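Local coordinates for protein magnesium-protoporphyrin O-methyltransferase (Synechocystis sp., PDB 4QDJ) that transfers a methyl group from S-adenosylmethionine to magnesium-protoporphyrin IX, giving its 13-monomethyl ester in chlorophyll biosynthesis, at residues Trp24-Gly29 / Ile40-His44. Residues are numbered along the deposited sequence; the frame is centred on the assembly and turned at random. Where two conformers were deposited one is given.
Sequences WRRIYG and IRVGH. With SAM (S-adenosylmethionine), chain B.
Ile27 and Arg41 bring the backbones closest, their CA atoms 5.4 Å apart, where the last turn of helix 19-27 meets the early part of helix 35-58. Arg41 binds the carbonyls at that helix end: NE donates to Ile27 O at 2.9 Å, nearly straight (166°), and NH2 to Arg26 O at 2.8 Å. Both acceptors lie close to the guanidinium plane, and the chain, extended as far as CD, bends at chi3 (-72°) to present this edge. Arg26 O also accepts from Gly29 N, which arrives from the opposite face of the carbonyl plane, and Arg41 NH2 has a further acceptor in Gly31 O. CG2 of Ile40 packs against CG2 of Ile27 and CZ3 of Trp24. On the ligand side the Tyr28 and His44 rings form an offset stack, centroids 4.0 Å apart and planes at 28°, with Tyr28 CE1 over the centre of the imidazole. His44 NE2 donates to the S-adenosylmethionine carboxylate, at 2.7 Å to OXT and more weakly to O, while Tyr28 OH lies 3.1 Å from the transferable methyl, CE. The contact thus helps form the cofactor pocket of this class I methyltransferase, joining two helices that precede strand 65-69, the first strand in the chain of the Rossmann-like sheet, lying between strands 86-91 and 130-133; Val73 and Ser75, in the loop between strand 65-69 and helix 77-82, touch Tyr28 and His44 respectively.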
loop_
_atom_site.group_PDB
_atom_site.type_symbol
_atom_site.label_atom_id
_atom_site.label_comp_id
_atom_site.label_asym_id
_atom_site.label_seq_id
_atom_site.Cartn_x
_atom_site.Cartn_y
_atom_site.Cartn_z
ATOM N N TRP A 24 -4.853 8.497 11.326
ATOM C CA TRP A 24 -3.765 7.991 10.496
ATOM C C TRP A 24 -2.886 9.087 9.891
ATOM O O TRP A 24 -1.699 8.868 9.659
ATOM C CB TRP A 24 -4.279 6.997 9.452
ATOM C CG TRP A 24 -4.665 5.700 10.095
ATOM C CD1 TRP A 24 -5.918 5.314 10.481
ATOM C CD2 TRP A 24 -3.782 4.639 10.478
ATOM N NE1 TRP A 24 -5.871 4.070 11.060
ATOM C CE2 TRP A 24 -4.572 3.634 11.070
ATOM C CE3 TRP A 24 -2.403 4.438 10.366
ATOM C CZ2 TRP A 24 -4.027 2.444 11.550
ATOM C CZ3 TRP A 24 -1.865 3.256 10.843
ATOM C CH2 TRP A 24 -2.674 2.274 11.425
ATOM N N ARG A 25 -3.451 10.266 9.649
ATOM C CA ARG A 25 -2.639 11.395 9.217
ATOM C C ARG A 25 -1.628 11.726 10.309
ATOM O O ARG A 25 -0.487 12.087 10.025
ATOM C CB ARG A 25 -3.508 12.616 8.901
ATOM C CG ARG A 25 -2.714 13.887 8.651
ATOM C CD ARG A 25 -3.616 15.049 8.273
ATOM N NE ARG A 25 -2.920 16.326 8.397
ATOM C CZ ARG A 25 -3.431 17.497 8.033
ATOM N NH1 ARG A 25 -4.648 17.557 7.508
ATOM N NH2 ARG A 25 -2.722 18.606 8.190
ATOM N N ARG A 26 -2.052 11.583 11.561
ATOM C CA ARG A 26 -1.173 11.836 12.694
ATOM C C ARG A 26 -0.110 10.744 12.811
ATOM O O ARG A 26 1.078 11.041 12.932
ATOM C CB ARG A 26 -1.985 11.966 13.990
ATOM C CG ARG A 26 -1.154 12.031 15.271
ATOM C CD ARG A 26 -0.130 13.160 15.249
ATOM N NE ARG A 26 -0.736 14.485 15.159
ATOM C CZ ARG A 26 -0.887 15.319 16.185
ATOM N NH1 ARG A 26 -0.481 14.973 17.399
ATOM N NH2 ARG A 26 -1.446 16.506 15.994
ATOM N N ILE A 27 -0.534 9.485 12.763
ATOM C CA ILE A 27 0.405 8.368 12.855
ATOM C C ILE A 27 1.448 8.428 11.740
ATOM O O ILE A 27 2.647 8.295 11.992
ATOM C CB ILE A 27 -0.318 7.004 12.823
ATOM C CG1 ILE A 27 -1.180 6.826 14.076
ATOM C CG2 ILE A 27 0.689 5.865 12.709
ATOM C CD1 ILE A 27 -1.989 5.545 14.086
ATOM N N TYR A 28 0.986 8.653 10.514
ATOM C CA TYR A 28 1.865 8.709 9.349
ATOM C C TYR A 28 2.567 10.054 9.199
ATOM O O TYR A 28 3.377 10.237 8.290
ATOM C CB TYR A 28 1.073 8.430 8.073
ATOM C CG TYR A 28 0.599 7.005 7.911
ATOM C CD1 TYR A 28 1.198 5.962 8.605
ATOM C CD2 TYR A 28 -0.447 6.703 7.048
ATOM C CE1 TYR A 28 0.764 4.657 8.445
ATOM C CE2 TYR A 28 -0.886 5.405 6.883
ATOM C CZ TYR A 28 -0.278 4.387 7.583
ATOM O OH TYR A 28 -0.715 3.096 7.416
ATOM N N GLY A 29 2.247 10.998 10.078
ATOM C CA GLY A 29 2.804 12.335 9.991
ATOM C C GLY A 29 3.724 12.652 11.152
ATOM O O GLY A 29 4.496 11.803 11.594
ATOM N N ILE A 40 3.479 1.961 15.994
ATOM C CA ILE A 40 2.924 1.764 14.659
ATOM C C ILE A 40 3.603 2.680 13.640
ATOM O O ILE A 40 3.931 2.254 12.530
ATOM C CB ILE A 40 1.402 2.005 14.650
ATOM C CG1 ILE A 40 0.700 0.969 15.530
ATOM C CG2 ILE A 40 0.853 1.962 13.231
ATOM C CD1 ILE A 40 -0.784 1.217 15.700
ATOM N N ARG A 41 3.817 3.934 14.027
ATOM C CA ARG A 41 4.517 4.892 13.176
ATOM C C ARG A 41 5.898 4.372 12.785
ATOM O O ARG A 41 6.260 4.365 11.608
ATOM C CB ARG A 41 4.648 6.246 13.882
ATOM C CG ARG A 41 5.555 7.235 13.161
ATOM C CD ARG A 41 5.735 8.514 13.963
ATOM N NE ARG A 41 4.528 9.335 13.973
ATOM C CZ ARG A 41 4.371 10.413 14.734
ATOM N NH1 ARG A 41 5.343 10.795 15.554
ATOM N NH2 ARG A 41 3.241 11.106 14.680
ATOM N N VAL A 42 6.656 3.921 13.780
ATOM C CA VAL A 42 8.008 3.415 13.555
ATOM C C VAL A 42 8.010 2.133 12.718
ATOM O O VAL A 42 8.809 1.987 11.791
ATOM C CB VAL A 42 8.740 3.177 14.896
ATOM C CG1 VAL A 42 10.069 2.472 14.668
ATOM C CG2 VAL A 42 8.946 4.499 15.624
ATOM N N GLY A 43 7.105 1.213 13.036
ATOM C CA GLY A 43 7.008 -0.035 12.297
ATOM C C GLY A 43 6.640 0.187 10.842
ATOM O O GLY A 43 7.244 -0.392 9.933
ATOM N N HIS A 44 5.641 1.032 10.618
ATOM C CA HIS A 44 5.207 1.352 9.266
ATOM C C HIS A 44 6.325 2.025 8.474
ATOM O O HIS A 44 6.509 1.748 7.290
ATOM C CB HIS A 44 3.961 2.239 9.297
ATOM C CG HIS A 44 3.605 2.823 7.966
ATOM N ND1 HIS A 44 3.874 4.134 7.636
ATOM C CD2 HIS A 44 3.009 2.276 6.883
ATOM C CE1 HIS A 44 3.453 4.370 6.407
ATOM N NE2 HIS A 44 2.924 3.259 5.926
HETATM N N SAM B . -0.411 1.897 1.750
HETATM C CA SAM B . -0.337 3.094 2.584
HETATM C C SAM B . 0.904 3.063 3.466
HETATM O O SAM B . 1.418 1.992 3.794
HETATM O OXT SAM B . 1.420 4.108 3.863
HETATM C CB SAM B . -1.599 3.295 3.425
HETATM C CG SAM B . -1.979 2.172 4.389
HETATM S SD SAM B . -3.442 2.592 5.380
HETATM C CE SAM B . -3.293 1.436 6.765
HETATM C "C5'" SAM B . -4.734 1.759 4.433
HETATM C "C4'" SAM B . -5.198 2.601 3.255
HETATM O "O4'" SAM B . -5.812 1.752 2.308
HETATM C "C3'" SAM B . -6.226 3.656 3.642
HETATM O "O3'" SAM B . -5.791 4.913 3.178
HETATM C "C2'" SAM B . -7.484 3.250 2.900
HETATM O "O2'" SAM B . -8.219 4.365 2.446
HETATM C "C1'" SAM B . -6.917 2.426 1.756
HETATM N N9 SAM B . -7.872 1.464 1.193
HETATM C C8 SAM B . -8.679 0.593 1.873
HETATM N N7 SAM B . -9.398 -0.109 0.967
HETATM C C5 SAM B . -9.055 0.304 -0.274
HETATM C C6 SAM B . -9.478 -0.074 -1.539
HETATM N N6 SAM B . -10.403 -1.020 -1.683
HETATM N N1 SAM B . -8.934 0.543 -2.644
HETATM C C2 SAM B . -7.975 1.524 -2.494
HETATM N N3 SAM B . -7.561 1.898 -1.233
HETATM C C4 SAM B . -8.093 1.292 -0.145
#